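PDB 4XDN: MAU2 chromatid cohesion factor homolog from Saccharomyces cerevisiae, which forms a complex with Scc2 that is required for cohesin to associate with chromosomes, and so takes part in sister chromatid cohesion. Local coordinates for residues L82-E93 and L125-L135. Residues are numbered along the deposited sequence; the frame is centred on the assembly and turned at random.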
loop_
_atom_site.group_PDB
_atom_site.type_symbol
_atom_site.label_atom_id
_atom_site.label_comp_id
_atom_site.label_asym_id
_atom_site.label_seq_id
_atom_site.Cartn_x
_atom_site.Cartn_y
_atom_site.Cartn_z
ATOM N N LEU A 82 25.565 33.135 -2.426
ATOM C CA LEU A 82 25.837 31.738 -2.100
ATOM C C LEU A 82 25.630 31.468 -0.613
ATOM O O LEU A 82 25.052 30.449 -0.233
ATOM C CB LEU A 82 27.260 31.354 -2.508
ATOM C CG LEU A 82 27.502 31.163 -4.008
ATOM C CD1 LEU A 82 28.970 30.875 -4.269
ATOM C CD2 LEU A 82 26.629 30.046 -4.581
ATOM N N GLU A 83 26.107 32.385 0.221
ATOM C CA GLU A 83 25.916 32.277 1.658
ATOM C C GLU A 83 24.433 32.334 1.992
ATOM O O GLU A 83 23.935 31.545 2.798
ATOM C CB GLU A 83 26.667 33.393 2.385
ATOM C CG GLU A 83 28.181 33.294 2.265
ATOM C CD GLU A 83 28.892 34.556 2.718
ATOM O OE1 GLU A 83 28.206 35.566 2.985
ATOM O OE2 GLU A 83 30.139 34.538 2.805
ATOM N N ASP A 84 23.730 33.269 1.361
ATOM C CA ASP A 84 22.304 33.433 1.596
ATOM C C ASP A 84 21.561 32.171 1.170
ATOM O O ASP A 84 20.642 31.722 1.857
ATOM C CB ASP A 84 21.774 34.656 0.845
ATOM C CG ASP A 84 20.338 34.987 1.202
ATOM O OD1 ASP A 84 19.844 34.476 2.229
ATOM O OD2 ASP A 84 19.707 35.766 0.459
ATOM N N SER A 85 21.981 31.593 0.050
ATOM C CA SER A 85 21.392 30.353 -0.446
ATOM C C SER A 85 21.542 29.214 0.558
ATOM O O SER A 85 20.567 28.558 0.917
ATOM C CB SER A 85 22.031 29.948 -1.776
ATOM O OG SER A 85 21.656 30.831 -2.816
ATOM N N LYS A 86 22.772 28.985 1.003
ATOM C CA LYS A 86 23.072 27.877 1.903
ATOM C C LYS A 86 22.325 28.021 3.223
ATOM O O LYS A 86 21.670 27.081 3.678
ATOM C CB LYS A 86 24.579 27.796 2.155
ATOM C CG LYS A 86 25.034 26.544 2.895
ATOM C CD LYS A 86 24.709 25.275 2.113
ATOM C CE LYS A 86 25.433 24.058 2.669
ATOM N NZ LYS A 86 24.876 23.603 3.968
ATOM N N VAL A 87 22.420 29.202 3.829
ATOM C CA VAL A 87 21.760 29.472 5.103
ATOM C C VAL A 87 20.247 29.302 4.993
ATOM O O VAL A 87 19.621 28.675 5.849
ATOM C CB VAL A 87 22.074 30.901 5.608
ATOM C CG1 VAL A 87 21.225 31.249 6.834
ATOM C CG2 VAL A 87 23.557 31.035 5.939
ATOM N N THR A 88 19.664 29.866 3.940
ATOM C CA THR A 88 18.221 29.814 3.753
ATOM C C THR A 88 17.745 28.377 3.580
ATOM O O THR A 88 16.737 27.982 4.162
ATOM C CB THR A 88 17.787 30.649 2.535
ATOM O OG1 THR A 88 18.164 32.015 2.741
ATOM C CG2 THR A 88 16.277 30.574 2.326
ATOM N N PHE A 89 18.476 27.600 2.786
ATOM C CA PHE A 89 18.120 26.207 2.535
ATOM C C PHE A 89 18.162 25.373 3.817
ATOM O O PHE A 89 17.231 24.617 4.096
ATOM C CB PHE A 89 19.052 25.594 1.484
ATOM C CG PHE A 89 18.845 26.128 0.084
ATOM C CD1 PHE A 89 17.626 26.662 -0.312
ATOM C CD2 PHE A 89 19.876 26.082 -0.842
ATOM C CE1 PHE A 89 17.446 27.145 -1.597
ATOM C CE2 PHE A 89 19.699 26.564 -2.126
ATOM C CZ PHE A 89 18.483 27.094 -2.503
ATOM N N GLU A 90 19.233 25.511 4.596
ATOM C CA GLU A 90 19.357 24.770 5.849
ATOM C C GLU A 90 18.253 25.167 6.819
ATOM O O GLU A 90 17.642 24.312 7.464
ATOM C CB GLU A 90 20.722 25.010 6.491
ATOM C CG GLU A 90 21.873 24.340 5.771
ATOM C CD GLU A 90 23.201 24.599 6.448
ATOM O OE1 GLU A 90 23.366 24.188 7.614
ATOM O OE2 GLU A 90 24.079 25.222 5.816
ATOM N N MET A 91 18.001 26.468 6.918
ATOM C CA MET A 91 16.949 26.977 7.786
ATOM C C MET A 91 15.574 26.473 7.363
ATOM O O MET A 91 14.821 25.945 8.180
ATOM C CB MET A 91 16.953 28.503 7.786
ATOM C CG MET A 91 15.735 29.116 8.457
ATOM S SD MET A 91 15.736 30.910 8.450
ATOM C CE MET A 91 14.032 31.187 8.909
ATOM N N VAL A 92 15.248 26.661 6.087
ATOM C CA VAL A 92 13.941 26.289 5.560
ATOM C C VAL A 92 13.734 24.784 5.662
ATOM O O VAL A 92 12.612 24.319 5.854
ATOM C CB VAL A 92 13.782 26.749 4.091
ATOM C CG1 VAL A 92 12.619 26.035 3.408
ATOM C CG2 VAL A 92 13.581 28.251 4.035
ATOM N N GLU A 93 14.818 24.029 5.532
ATOM C CA GLU A 93 14.770 22.581 5.692
ATOM C C GLU A 93 14.165 22.230 7.050
ATOM O O GLU A 93 13.403 21.270 7.174
ATOM C CB GLU A 93 16.171 21.981 5.558
ATOM C CG GLU A 93 16.210 20.463 5.508
ATOM C CD GLU A 93 15.895 19.908 4.133
ATOM O OE1 GLU A 93 16.045 18.682 3.949
ATOM O OE2 GLU A 93 15.502 20.687 3.235
ATOM N N LEU A 125 24.332 30.387 -10.667
ATOM C CA LEU A 125 23.331 30.224 -9.621
ATOM C C LEU A 125 22.172 29.322 -10.041
ATOM O O LEU A 125 21.157 29.250 -9.346
ATOM C CB LEU A 125 22.792 31.594 -9.202
ATOM C CG LEU A 125 23.828 32.541 -8.589
ATOM C CD1 LEU A 125 23.231 33.925 -8.384
ATOM C CD2 LEU A 125 24.358 31.984 -7.274
ATOM N N VAL A 126 22.327 28.629 -11.165
ATOM C CA VAL A 126 21.282 27.740 -11.663
ATOM C C VAL A 126 20.930 26.676 -10.625
ATOM O O VAL A 126 19.754 26.454 -10.339
ATOM C CB VAL A 126 21.704 27.057 -12.979
ATOM C CG1 VAL A 126 20.642 26.070 -13.447
ATOM C CG2 VAL A 126 21.954 28.101 -14.052
ATOM N N GLU A 127 21.947 26.035 -10.054
ATOM C CA GLU A 127 21.731 24.993 -9.050
ATOM C C GLU A 127 20.843 25.493 -7.919
ATOM O O GLU A 127 19.897 24.815 -7.512
ATOM C CB GLU A 127 23.061 24.510 -8.471
ATOM C CG GLU A 127 24.007 23.908 -9.490
ATOM C CD GLU A 127 25.340 23.526 -8.879
ATOM O OE1 GLU A 127 25.367 23.178 -7.677
ATOM O OE2 GLU A 127 26.362 23.581 -9.597
ATOM N N GLU A 128 21.149 26.689 -7.424
ATOM C CA GLU A 128 20.400 27.276 -6.321
ATOM C C GLU A 128 18.960 27.589 -6.727
ATOM O O GLU A 128 18.026 27.325 -5.972
ATOM C CB GLU A 128 21.090 28.547 -5.820
ATOM C CG GLU A 128 22.405 28.302 -5.080
ATOM C CD GLU A 128 23.579 28.004 -6.002
ATOM O OE1 GLU A 128 23.402 28.036 -7.238
ATOM O OE2 GLU A 128 24.686 27.744 -5.485
ATOM N N ILE A 129 18.785 28.149 -7.919
ATOM C CA ILE A 129 17.458 28.507 -8.406
ATOM C C ILE A 129 16.587 27.266 -8.554
ATOM O O ILE A 129 15.413 27.275 -8.184
ATOM C CB ILE A 129 17.543 29.260 -9.753
ATOM C CG1 ILE A 129 18.159 30.643 -9.532
ATOM C CG2 ILE A 129 16.161 29.413 -10.396
ATOM C CD1 ILE A 129 18.587 31.343 -10.800
ATOM N N MET A 130 17.164 26.194 -9.089
ATOM C CA MET A 130 16.413 24.965 -9.299
ATOM C C MET A 130 16.027 24.326 -7.974
ATOM O O MET A 130 14.984 23.676 -7.880
ATOM C CB MET A 130 17.218 23.975 -10.143
ATOM C CG MET A 130 17.498 24.452 -11.558
ATOM S SD MET A 130 16.078 25.255 -12.327
ATOM C CE MET A 130 15.408 23.914 -13.252
ATOM N N ARG A 131 16.858 24.513 -6.952
ATOM C CA ARG A 131 16.541 23.976 -5.638
ATOM C C ARG A 131 15.413 24.788 -5.010
ATOM O O ARG A 131 14.562 24.237 -4.310
ATOM C CB ARG A 131 17.768 23.965 -4.725
ATOM C CG ARG A 131 17.527 23.187 -3.441
ATOM C CD ARG A 131 18.811 22.788 -2.735
ATOM N NE ARG A 131 18.561 21.684 -1.810
ATOM C CZ ARG A 131 17.946 21.816 -0.637
ATOM N NH1 ARG A 131 17.522 23.008 -0.235
ATOM N NH2 ARG A 131 17.753 20.756 0.136
ATOM N N CYS A 132 15.407 26.094 -5.266
ATOM C CA CYS A 132 14.303 26.944 -4.831
ATOM C C CYS A 132 12.994 26.428 -5.422
ATOM O O CYS A 132 11.981 26.355 -4.731
ATOM C CB CYS A 132 14.526 28.405 -5.243
ATOM S SG CYS A 132 15.785 29.304 -4.296
ATOM N N GLU A 133 13.027 26.059 -6.698
ATOM C CA GLU A 133 11.838 25.565 -7.385
ATOM C C GLU A 133 11.416 24.203 -6.842
ATOM O O GLU A 133 10.227 23.908 -6.737
ATOM C CB GLU A 133 12.087 25.471 -8.893
ATOM C CG GLU A 133 12.289 26.817 -9.587
ATOM C CD GLU A 133 11.056 27.704 -9.544
ATOM O OE1 GLU A 133 9.934 27.177 -9.405
ATOM O OE2 GLU A 133 11.212 28.937 -9.649
ATOM N N PHE A 134 12.395 23.375 -6.499
ATOM C CA PHE A 134 12.115 22.057 -5.950
ATOM C C PHE A 134 11.437 22.188 -4.588
ATOM O O PHE A 134 10.459 21.504 -4.306
ATOM C CB PHE A 134 13.402 21.241 -5.832
ATOM C CG PHE A 134 13.168 19.769 -5.658
ATOM C CD1 PHE A 134 12.916 18.961 -6.755
ATOM C CD2 PHE A 134 13.201 19.190 -4.399
ATOM C CE1 PHE A 134 12.700 17.605 -6.600
ATOM C CE2 PHE A 134 12.984 17.832 -4.237
ATOM C CZ PHE A 134 12.733 17.039 -5.340
ATOM N N LEU A 135 11.950 23.081 -3.752
ATOM C CA LEU A 135 11.329 23.341 -2.463
ATOM C C LEU A 135 9.919 23.896 -2.644
ATOM O O LEU A 135 8.998 23.514 -1.928
ATOM C CB LEU A 135 12.175 24.318 -1.642
ATOM C CG LEU A 135 13.531 23.795 -1.162
ATOM C CD1 LEU A 135 14.348 24.919 -0.539
ATOM C CD2 LEU A 135 13.350 22.659 -0.180
HETATM O O HOH W 1 16.033 22.981 2.148
#
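Phe89 projects from helix 81-98 as a knob into a hole formed by Glu128, Arg131, Cys132 and Leu135 of helix 126-144. Arg131 CD lies over one ring face, 4.1 Å from the centroid of the Phe89 ring, a CH-pi contact. Extended from CG to NE and turned at its last torsion (chi4 -75°), the Arg131 side chain passes along the ring and sets NH1 3.4 Å from Phe89 CG; the cation-pi geometry is off-centre, with ring and guanidinium planes 57° apart. Cys132 SG meets the ring edge, 3.8 Å from Phe89 CE1, and Leu135 CD1 packs 3.7 Å from Phe89 CD1.

The two are alternate helices of the all-helical array, with helix 102-119 between them in sequence, consistent with segments 82-93 and 126-135 running only 27° from parallel; their axes approach to 10.9 Å. Helix 102-119 adds Leu112 against Phe89.

A water ties the polar margin together: it donates to Phe89 O and Glu93 OE2 and accepts from Arg131 NH1, 2.8 Å from the water oxygen. The direct Glu93 OE2 to Arg131 NH2 salt bridge is long, 3.8 Å. Stronger partners lie on another protein's chain: its backbone accepts from Arg131 NE, and a basic side chain pairs with Glu93 OE1.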